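Bifunctional thiamine biosynthesis protein ThiDN (Methanocaldococcus jannaschii DSM 2661, PDB 2PHP) probably phosphorylates hydroxymethylpyrimidine and its phosphate and joins the product to a thiazole phosphate to form thiamine phosphate, the condensation probably belonging to its C-terminal ThiN part. Local coordinates at residues H78-N90 with M130-V144. Numbering follows the deposited sequence.
Sequences HIAKIILSASKFN and MEWGTKIACEKFGGV
F89 lays one face of its ring on C138. The CB of C138 stands 3.6 Å from the ring centroid of F89, almost straight over the centre, a CH-pi contact. C138 SG lies above the same ring but farther off, a Cys sulfur-aromatic contact. E139 comes to the ring edge instead, its CG 3.5 Å from F89 CZ, with the carboxylate plane turned steeply to the ring. F89 CG lies anti to the carbonyl carbon (chi1 -70°), which carries the ring across to helix 130-141. An alanine in place of F89 is likely to leave the CB of C138 without its aromatic cover and open a gap beside E139. The CB of F89 also meets V144, whose CG2 packs 3.2 Å from A86 O. That oxygen already accepts the backbone N-H groups of F89 and N90.

Helices 78-87 and 130-141 run roughly parallel, 35° apart. Their axes come within 8.3 Å of each other. They pack side by side against the mixed sheet of the ThiN domain. I82, A86, M130 and V144 all touch strand 159-164 of that sheet.

At mid-contact T134 sets its CG2 3.6 Å from S85 CB. Both hydroxyls turn back to their own helices. S85 OG donates to K81 O, and T134 OG1 donates to M130 O nearly in line with the C=O bond. Each of these carbonyls also takes a backbone N-H.

M130, a selenomethionine, is bent along its chain, with CG by H78 and SE by I82. M130 SE lies 3.8 Å from I82 CD1, the two side chains pointing the same way. M130 CG approaches H78 CE1 obliquely at 3.4 Å. Near the start of both segments K81 crosses E131 obliquely. K81 NZ and E131 OE2 are 4.0 Å apart, too far for a salt bridge, though their opposite charges may still attract.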
ATOM      1  N   HIS B  78     -18.254  -3.093  14.336  1.00 32.25           N
ATOM      2  CA  HIS B  78     -18.634  -4.498  14.191  1.00 31.13           C
ATOM      3  C   HIS B  78     -17.948  -5.437  15.188  1.00 30.81           C
ATOM      4  O   HIS B  78     -18.619  -6.058  16.006  1.00 31.28           O
ATOM      5  CB  HIS B  78     -18.346  -4.965  12.761  1.00 31.49           C
ATOM      6  CG  HIS B  78     -18.768  -6.376  12.487  1.00 33.86           C
ATOM      7  ND1 HIS B  78     -20.089  -6.749  12.372  1.00 33.62           N
ATOM      8  CD2 HIS B  78     -18.038  -7.507  12.322  1.00 34.86           C
ATOM      9  CE1 HIS B  78     -20.156  -8.052  12.150  1.00 35.33           C
ATOM     10  NE2 HIS B  78     -18.926  -8.534  12.116  1.00 33.89           N
ATOM     11  N   ILE B  79     -16.621  -5.549  15.117  1.00 28.72           N
ATOM     12  CA  ILE B  79     -15.893  -6.423  16.036  1.00 30.02           C
ATOM     13  C   ILE B  79     -15.936  -5.852  17.455  1.00 30.12           C
ATOM     14  O   ILE B  79     -15.798  -6.585  18.433  1.00 30.16           O
ATOM     15  CB  ILE B  79     -14.405  -6.594  15.616  1.00 30.96           C
ATOM     16  CG1 ILE B  79     -14.307  -7.172  14.201  1.00 32.22           C
ATOM     17  CG2 ILE B  79     -13.690  -7.512  16.596  1.00 29.44           C
ATOM     18  CD1 ILE B  79     -14.815  -8.583  14.073  1.00 36.85           C
ATOM     19  N   ALA B  80     -16.121  -4.540  17.567  1.00 29.74           N
ATOM     20  CA  ALA B  80     -16.196  -3.908  18.876  1.00 30.41           C
ATOM     21  C   ALA B  80     -17.423  -4.443  19.630  1.00 30.83           C
ATOM     22  O   ALA B  80     -17.352  -4.705  20.832  1.00 30.20           O
ATOM     23  CB  ALA B  80     -16.291  -2.395  18.724  1.00 31.06           C
ATOM     24  N   LYS B  81     -18.540  -4.601  18.925  1.00 28.88           N
ATOM     25  CA  LYS B  81     -19.768  -5.116  19.540  1.00 30.16           C
ATOM     26  C   LYS B  81     -19.509  -6.493  20.146  1.00 29.20           C
ATOM     27  O   LYS B  81     -20.042  -6.823  21.201  1.00 29.44           O
ATOM     28  CB  LYS B  81     -20.893  -5.228  18.505  1.00 29.34           C
ATOM     29  CG  LYS B  81     -21.441  -3.899  17.976  1.00 33.96           C
ATOM     30  CD  LYS B  81     -22.579  -4.156  16.993  1.00 39.32           C
ATOM     31  CE  LYS B  81     -22.958  -2.923  16.182  1.00 43.83           C
ATOM     32  NZ  LYS B  81     -23.529  -1.841  17.030  1.00 47.95           N
ATOM     33  N   ILE B  82     -18.688  -7.296  19.475  1.00 27.46           N
ATOM     34  CA  ILE B  82     -18.381  -8.627  19.982  1.00 27.76           C
ATOM     35  C   ILE B  82     -17.544  -8.551  21.262  1.00 29.25           C
ATOM     36  O   ILE B  82     -17.874  -9.188  22.262  1.00 30.14           O
ATOM     37  CB  ILE B  82     -17.624  -9.473  18.935  1.00 26.73           C
ATOM     38  CG1 ILE B  82     -18.518  -9.722  17.718  1.00 25.91           C
ATOM     39  CG2 ILE B  82     -17.185 -10.789  19.565  1.00 27.72           C
ATOM     40  CD1 ILE B  82     -17.778 -10.317  16.502  1.00 27.19           C
ATOM     41  N   ILE B  83     -16.469  -7.768  21.232  1.00 29.29           N
ATOM     42  CA  ILE B  83     -15.601  -7.625  22.398  1.00 29.53           C
ATOM     43  C   ILE B  83     -16.324  -7.033  23.612  1.00 30.74           C
ATOM     44  O   ILE B  83     -16.227  -7.566  24.714  1.00 31.25           O
ATOM     45  CB  ILE B  83     -14.362  -6.768  22.066  1.00 28.02           C
ATOM     46  CG1 ILE B  83     -13.537  -7.479  20.985  1.00 27.21           C
ATOM     47  CG2 ILE B  83     -13.526  -6.543  23.330  1.00 25.54           C
ATOM     48  CD1 ILE B  83     -12.443  -6.644  20.365  1.00 27.92           C
ATOM     49  N   LEU B  84     -17.048  -5.936  23.418  1.00 31.18           N
ATOM     50  CA  LEU B  84     -17.774  -5.332  24.527  1.00 32.29           C
ATOM     51  C   LEU B  84     -18.817  -6.281  25.095  1.00 33.51           C
ATOM     52  O   LEU B  84     -19.076  -6.270  26.300  1.00 32.95           O
ATOM     53  CB  LEU B  84     -18.432  -4.020  24.099  1.00 33.12           C
ATOM     54  CG  LEU B  84     -17.511  -2.801  24.214  1.00 34.43           C
ATOM     55  CD1 LEU B  84     -16.302  -2.979  23.302  1.00 36.40           C
ATOM     56  CD2 LEU B  84     -18.279  -1.539  23.858  1.00 37.57           C
ATOM     57  N   SER B  85     -19.418  -7.106  24.239  1.00 33.07           N
ATOM     58  CA  SER B  85     -20.414  -8.068  24.705  1.00 35.05           C
ATOM     59  C   SER B  85     -19.744  -9.170  25.528  1.00 35.67           C
ATOM     60  O   SER B  85     -20.189  -9.501  26.625  1.00 35.65           O
ATOM     61  CB  SER B  85     -21.159  -8.702  23.525  1.00 34.87           C
ATOM     62  OG  SER B  85     -22.025  -7.774  22.893  1.00 38.79           O
ATOM     63  N   ALA B  86     -18.669  -9.739  24.995  1.00 36.23           N
ATOM     64  CA  ALA B  86     -17.963 -10.804  25.691  1.00 37.75           C
ATOM     65  C   ALA B  86     -17.342 -10.330  27.000  1.00 38.32           C
ATOM     66  O   ALA B  86     -17.265 -11.098  27.966  1.00 39.12           O
ATOM     67  CB  ALA B  86     -16.884 -11.396  24.789  1.00 36.01           C
ATOM     68  N   SER B  87     -16.900  -9.075  27.040  1.00 37.64           N
ATOM     69  CA  SER B  87     -16.272  -8.545  28.248  1.00 39.41           C
ATOM     70  C   SER B  87     -17.224  -8.548  29.444  1.00 39.58           C
ATOM     71  O   SER B  87     -16.779  -8.550  30.590  1.00 40.50           O
ATOM     72  CB  SER B  87     -15.725  -7.127  28.009  1.00 39.51           C
ATOM     73  OG  SER B  87     -16.759  -6.180  27.814  1.00 40.56           O
ATOM     74  N   LYS B  88     -18.529  -8.553  29.174  1.00 39.20           N
ATOM     75  CA  LYS B  88     -19.542  -8.579  30.231  1.00 39.75           C
ATOM     76  C   LYS B  88     -19.508  -9.918  30.970  1.00 40.36           C
ATOM     77  O   LYS B  88     -19.976 -10.028  32.109  1.00 41.08           O
ATOM     78  CB  LYS B  88     -20.940  -8.361  29.641  1.00 40.16           C
ATOM     79  CG  LYS B  88     -21.157  -6.988  29.002  1.00 43.51           C
ATOM     80  CD  LYS B  88     -20.974  -5.872  30.019  1.00 47.33           C
ATOM     81  CE  LYS B  88     -21.234  -4.486  29.419  1.00 50.96           C
ATOM     82  NZ  LYS B  88     -21.130  -3.398  30.455  1.00 51.31           N
ATOM     83  N   PHE B  89     -18.957 -10.938  30.313  1.00 39.55           N
ATOM     84  CA  PHE B  89     -18.842 -12.268  30.900  1.00 38.81           C
ATOM     85  C   PHE B  89     -17.458 -12.476  31.494  1.00 38.91           C
ATOM     86  O   PHE B  89     -17.310 -13.131  32.524  1.00 39.83           O
ATOM     87  CB  PHE B  89     -19.123 -13.333  29.843  1.00 39.70           C
ATOM     88  CG  PHE B  89     -20.553 -13.379  29.412  1.00 40.42           C
ATOM     89  CD1 PHE B  89     -21.422 -14.321  29.951  1.00 40.44           C
ATOM     90  CD2 PHE B  89     -21.045 -12.450  28.501  1.00 40.21           C
ATOM     91  CE1 PHE B  89     -22.768 -14.337  29.589  1.00 41.93           C
ATOM     92  CE2 PHE B  89     -22.382 -12.453  28.133  1.00 42.13           C
ATOM     93  CZ  PHE B  89     -23.251 -13.401  28.680  1.00 42.88           C
ATOM     94  N   ASN B  90     -16.444 -11.911  30.845  1.00 36.94           N
ATOM     95  CA  ASN B  90     -15.070 -12.020  31.318  1.00 35.70           C
ATOM     96  C   ASN B  90     -14.327 -10.752  30.887  1.00 36.83           C
ATOM     97  O   ASN B  90     -13.886 -10.640  29.744  1.00 36.97           O
ATOM     98  CB  ASN B  90     -14.396 -13.260  30.718  1.00 33.47           C
ATOM     99  CG  ASN B  90     -12.955 -13.422  31.175  1.00 34.99           C
ATOM    100  OD1 ASN B  90     -12.432 -12.581  31.901  1.00 35.02           O
ATOM    101  ND2 ASN B  90     -12.306 -14.503  30.746  1.00 33.17           N
HETATM  102  N   MSE B 130     -24.654  -8.915  16.374  1.00 39.05           N
HETATM  103  CA  MSE B 130     -23.385  -9.204  17.045  1.00 39.92           C
HETATM  104  C   MSE B 130     -23.422  -9.151  18.566  1.00 39.59           C
HETATM  105  O   MSE B 130     -22.722  -9.914  19.229  1.00 39.67           O
HETATM  106  CB  MSE B 130     -22.283  -8.279  16.525  1.00 42.00           C
HETATM  107  CG  MSE B 130     -21.850  -8.575  15.087  1.00 43.99           C
HETATM  108 SE   MSE B 130     -21.163 -10.405  14.820  1.00 51.47          SE
HETATM  109  CE  MSE B 130     -22.822 -11.220  14.222  1.00 45.14           C
ATOM    110  N   GLU B 131     -24.232  -8.261  19.130  1.00 39.24           N
ATOM    111  CA  GLU B 131     -24.315  -8.169  20.587  1.00 38.65           C
ATOM    112  C   GLU B 131     -25.132  -9.349  21.112  1.00 37.69           C
ATOM    113  O   GLU B 131     -24.726 -10.052  22.041  1.00 36.46           O
ATOM    114  CB  GLU B 131     -24.970  -6.847  20.998  1.00 38.82           C
ATOM    115  CG  GLU B 131     -24.437  -5.653  20.234  1.00 42.75           C
ATOM    116  CD  GLU B 131     -25.019  -4.332  20.703  1.00 44.66           C
ATOM    117  OE1 GLU B 131     -26.225  -4.284  21.034  1.00 45.06           O
ATOM    118  OE2 GLU B 131     -24.266  -3.335  20.720  1.00 45.95           O
ATOM    119  N   TRP B 132     -26.282  -9.567  20.489  1.00 36.66           N
ATOM    120  CA  TRP B 132     -27.174 -10.647  20.872  1.00 38.04           C
ATOM    121  C   TRP B 132     -26.544 -12.028  20.682  1.00 38.06           C
ATOM    122  O   TRP B 132     -26.618 -12.881  21.571  1.00 38.25           O
ATOM    123  CB  TRP B 132     -28.465 -10.550  20.058  1.00 39.55           C
ATOM    124  CG  TRP B 132     -29.291 -11.778  20.133  1.00 41.99           C
ATOM    125  CD1 TRP B 132     -30.158 -12.128  21.128  1.00 41.76           C
ATOM    126  CD2 TRP B 132     -29.263 -12.876  19.215  1.00 42.83           C
ATOM    127  NE1 TRP B 132     -30.669 -13.382  20.884  1.00 43.26           N
ATOM    128  CE2 TRP B 132     -30.138 -13.862  19.718  1.00 43.14           C
ATOM    129  CE3 TRP B 132     -28.582 -13.119  18.015  1.00 43.25           C
ATOM    130  CZ2 TRP B 132     -30.347 -15.082  19.061  1.00 43.60           C
ATOM    131  CZ3 TRP B 132     -28.791 -14.332  17.361  1.00 42.99           C
ATOM    132  CH2 TRP B 132     -29.668 -15.298  17.887  1.00 44.01           C
ATOM    133  N   GLY B 133     -25.940 -12.244  19.517  1.00 36.75           N
ATOM    134  CA  GLY B 133     -25.321 -13.527  19.226  1.00 35.87           C
ATOM    135  C   GLY B 133     -24.182 -13.873  20.166  1.00 36.71           C
ATOM    136  O   GLY B 133     -24.033 -15.023  20.583  1.00 34.85           O
ATOM    137  N   THR B 134     -23.361 -12.876  20.487  1.00 35.58           N
ATOM    138  CA  THR B 134     -22.239 -13.091  21.388  1.00 37.21           C
ATOM    139  C   THR B 134     -22.788 -13.453  22.765  1.00 38.43           C
ATOM    140  O   THR B 134     -22.322 -14.401  23.400  1.00 36.89           O
ATOM    141  CB  THR B 134     -21.361 -11.829  21.501  1.00 37.12           C
ATOM    142  OG1 THR B 134     -20.770 -11.543  20.225  1.00 37.02           O
ATOM    143  CG2 THR B 134     -20.259 -12.032  22.536  1.00 35.26           C
ATOM    144  N   LYS B 135     -23.787 -12.697  23.213  1.00 40.44           N
ATOM    145  CA  LYS B 135     -24.407 -12.942  24.512  1.00 41.73           C
ATOM    146  C   LYS B 135     -24.933 -14.380  24.563  1.00 41.08           C
ATOM    147  O   LYS B 135     -24.568 -15.145  25.453  1.00 42.63           O
ATOM    148  CB  LYS B 135     -25.549 -11.944  24.741  1.00 43.26           C
ATOM    149  CG  LYS B 135     -26.143 -11.968  26.135  1.00 45.45           C
ATOM    150  CD  LYS B 135     -27.170 -10.851  26.285  1.00 49.44           C
ATOM    151  CE  LYS B 135     -27.772 -10.808  27.682  1.00 51.31           C
ATOM    152  NZ  LYS B 135     -28.662  -9.618  27.827  1.00 52.61           N
ATOM    153  N   ILE B 136     -25.768 -14.751  23.597  1.00 41.06           N
ATOM    154  CA  ILE B 136     -26.317 -16.105  23.544  1.00 41.58           C
ATOM    155  C   ILE B 136     -25.220 -17.167  23.609  1.00 41.04           C
ATOM    156  O   ILE B 136     -25.292 -18.104  24.408  1.00 41.49           O
ATOM    157  CB  ILE B 136     -27.120 -16.341  22.246  1.00 43.76           C
ATOM    158  CG1 ILE B 136     -28.394 -15.496  22.251  1.00 45.65           C
ATOM    159  CG2 ILE B 136     -27.466 -17.819  22.110  1.00 45.21           C
ATOM    160  CD1 ILE B 136     -29.337 -15.823  23.390  1.00 46.26           C
ATOM    161  N   ALA B 137     -24.210 -17.021  22.757  1.00 40.23           N
ATOM    162  CA  ALA B 137     -23.101 -17.962  22.701  1.00 40.37           C
ATOM    163  C   ALA B 137     -22.384 -18.081  24.039  1.00 41.22           C
ATOM    164  O   ALA B 137     -21.983 -19.173  24.444  1.00 41.87           O
ATOM    165  CB  ALA B 137     -22.106 -17.541  21.618  1.00 40.01           C
ATOM    166  N   CYS B 138     -22.206 -16.958  24.721  1.00 40.70           N
ATOM    167  CA  CYS B 138     -21.529 -16.982  26.005  1.00 42.87           C
ATOM    168  C   CYS B 138     -22.419 -17.573  27.107  1.00 43.88           C
ATOM    169  O   CYS B 138     -21.959 -18.396  27.900  1.00 43.55           O
ATOM    170  CB  CYS B 138     -21.045 -15.570  26.367  1.00 42.13           C
ATOM    171  SG  CYS B 138     -19.637 -15.003  25.337  1.00 39.84           S
ATOM    172  N   GLU B 139     -23.691 -17.177  27.146  1.00 45.63           N
ATOM    173  CA  GLU B 139     -24.608 -17.703  28.158  1.00 47.40           C
ATOM    174  C   GLU B 139     -24.740 -19.214  27.975  1.00 47.19           C
ATOM    175  O   GLU B 139     -24.861 -19.958  28.945  1.00 47.69           O
ATOM    176  CB  GLU B 139     -25.989 -17.040  28.040  1.00 47.51           C
ATOM    177  CG  GLU B 139     -25.953 -15.520  28.140  1.00 50.73           C
ATOM    178  CD  GLU B 139     -27.336 -14.888  28.194  1.00 52.57           C
ATOM    179  OE1 GLU B 139     -28.238 -15.348  27.461  1.00 53.85           O
ATOM    180  OE2 GLU B 139     -27.517 -13.915  28.962  1.00 53.32           O
ATOM    181  N   LYS B 140     -24.699 -19.661  26.725  1.00 47.12           N
ATOM    182  CA  LYS B 140     -24.812 -21.080  26.411  1.00 46.49           C
ATOM    183  C   LYS B 140     -23.569 -21.853  26.851  1.00 46.53           C
ATOM    184  O   LYS B 140     -23.654 -23.030  27.204  1.00 45.94           O
ATOM    185  CB  LYS B 140     -25.024 -21.265  24.905  1.00 47.52           C
ATOM    186  CG  LYS B 140     -25.037 -22.714  24.457  1.00 48.76           C
ATOM    187  CD  LYS B 140     -24.883 -22.855  22.942  1.00 51.31           C
ATOM    188  CE  LYS B 140     -26.134 -22.444  22.161  1.00 52.45           C
ATOM    189  NZ  LYS B 140     -26.488 -21.000  22.273  1.00 53.83           N
ATOM    190  N   PHE B 141     -22.417 -21.187  26.828  1.00 45.33           N
ATOM    191  CA  PHE B 141     -21.153 -21.812  27.211  1.00 44.01           C
ATOM    192  C   PHE B 141     -20.858 -21.639  28.700  1.00 44.06           C
ATOM    193  O   PHE B 141     -20.060 -22.384  29.272  1.00 45.16           O
ATOM    194  CB  PHE B 141     -20.016 -21.201  26.389  1.00 43.30           C
ATOM    195  CG  PHE B 141     -18.658 -21.743  26.721  1.00 42.55           C
ATOM    196  CD1 PHE B 141     -18.288 -23.028  26.333  1.00 42.26           C
ATOM    197  CD2 PHE B 141     -17.737 -20.961  27.415  1.00 43.17           C
ATOM    198  CE1 PHE B 141     -17.020 -23.530  26.630  1.00 41.80           C
ATOM    199  CE2 PHE B 141     -16.465 -21.451  27.718  1.00 42.35           C
ATOM    200  CZ  PHE B 141     -16.105 -22.740  27.324  1.00 42.08           C
ATOM    201  N   GLY B 142     -21.499 -20.655  29.320  1.00 43.50           N
ATOM    202  CA  GLY B 142     -21.273 -20.400  30.731  1.00 44.26           C
ATOM    203  C   GLY B 142     -20.025 -19.554  30.916  1.00 44.75           C
ATOM    204  O   GLY B 142     -19.363 -19.612  31.958  1.00 44.86           O
ATOM    205  N   GLY B 143     -19.710 -18.763  29.892  1.00 43.27           N
ATOM    206  CA  GLY B 143     -18.541 -17.902  29.924  1.00 40.89           C
ATOM    207  C   GLY B 143     -18.124 -17.522  28.513  1.00 40.08           C
ATOM    208  O   GLY B 143     -18.903 -17.682  27.572  1.00 41.27           O
ATOM    209  N   VAL B 144     -16.900 -17.025  28.361  1.00 37.24           N
ATOM    210  CA  VAL B 144     -16.381 -16.633  27.052  1.00 34.21           C
ATOM    211  C   VAL B 144     -15.509 -17.759  26.513  1.00 34.08           C
ATOM    212  O   VAL B 144     -14.500 -18.116  27.115  1.00 33.95           O
ATOM    213  CB  VAL B 144     -15.537 -15.341  27.153  1.00 32.04           C
ATOM    214  CG1 VAL B 144     -14.975 -14.978  25.788  1.00 30.28           C
ATOM    215  CG2 VAL B 144     -16.391 -14.211  27.707  1.00 28.86           C
TER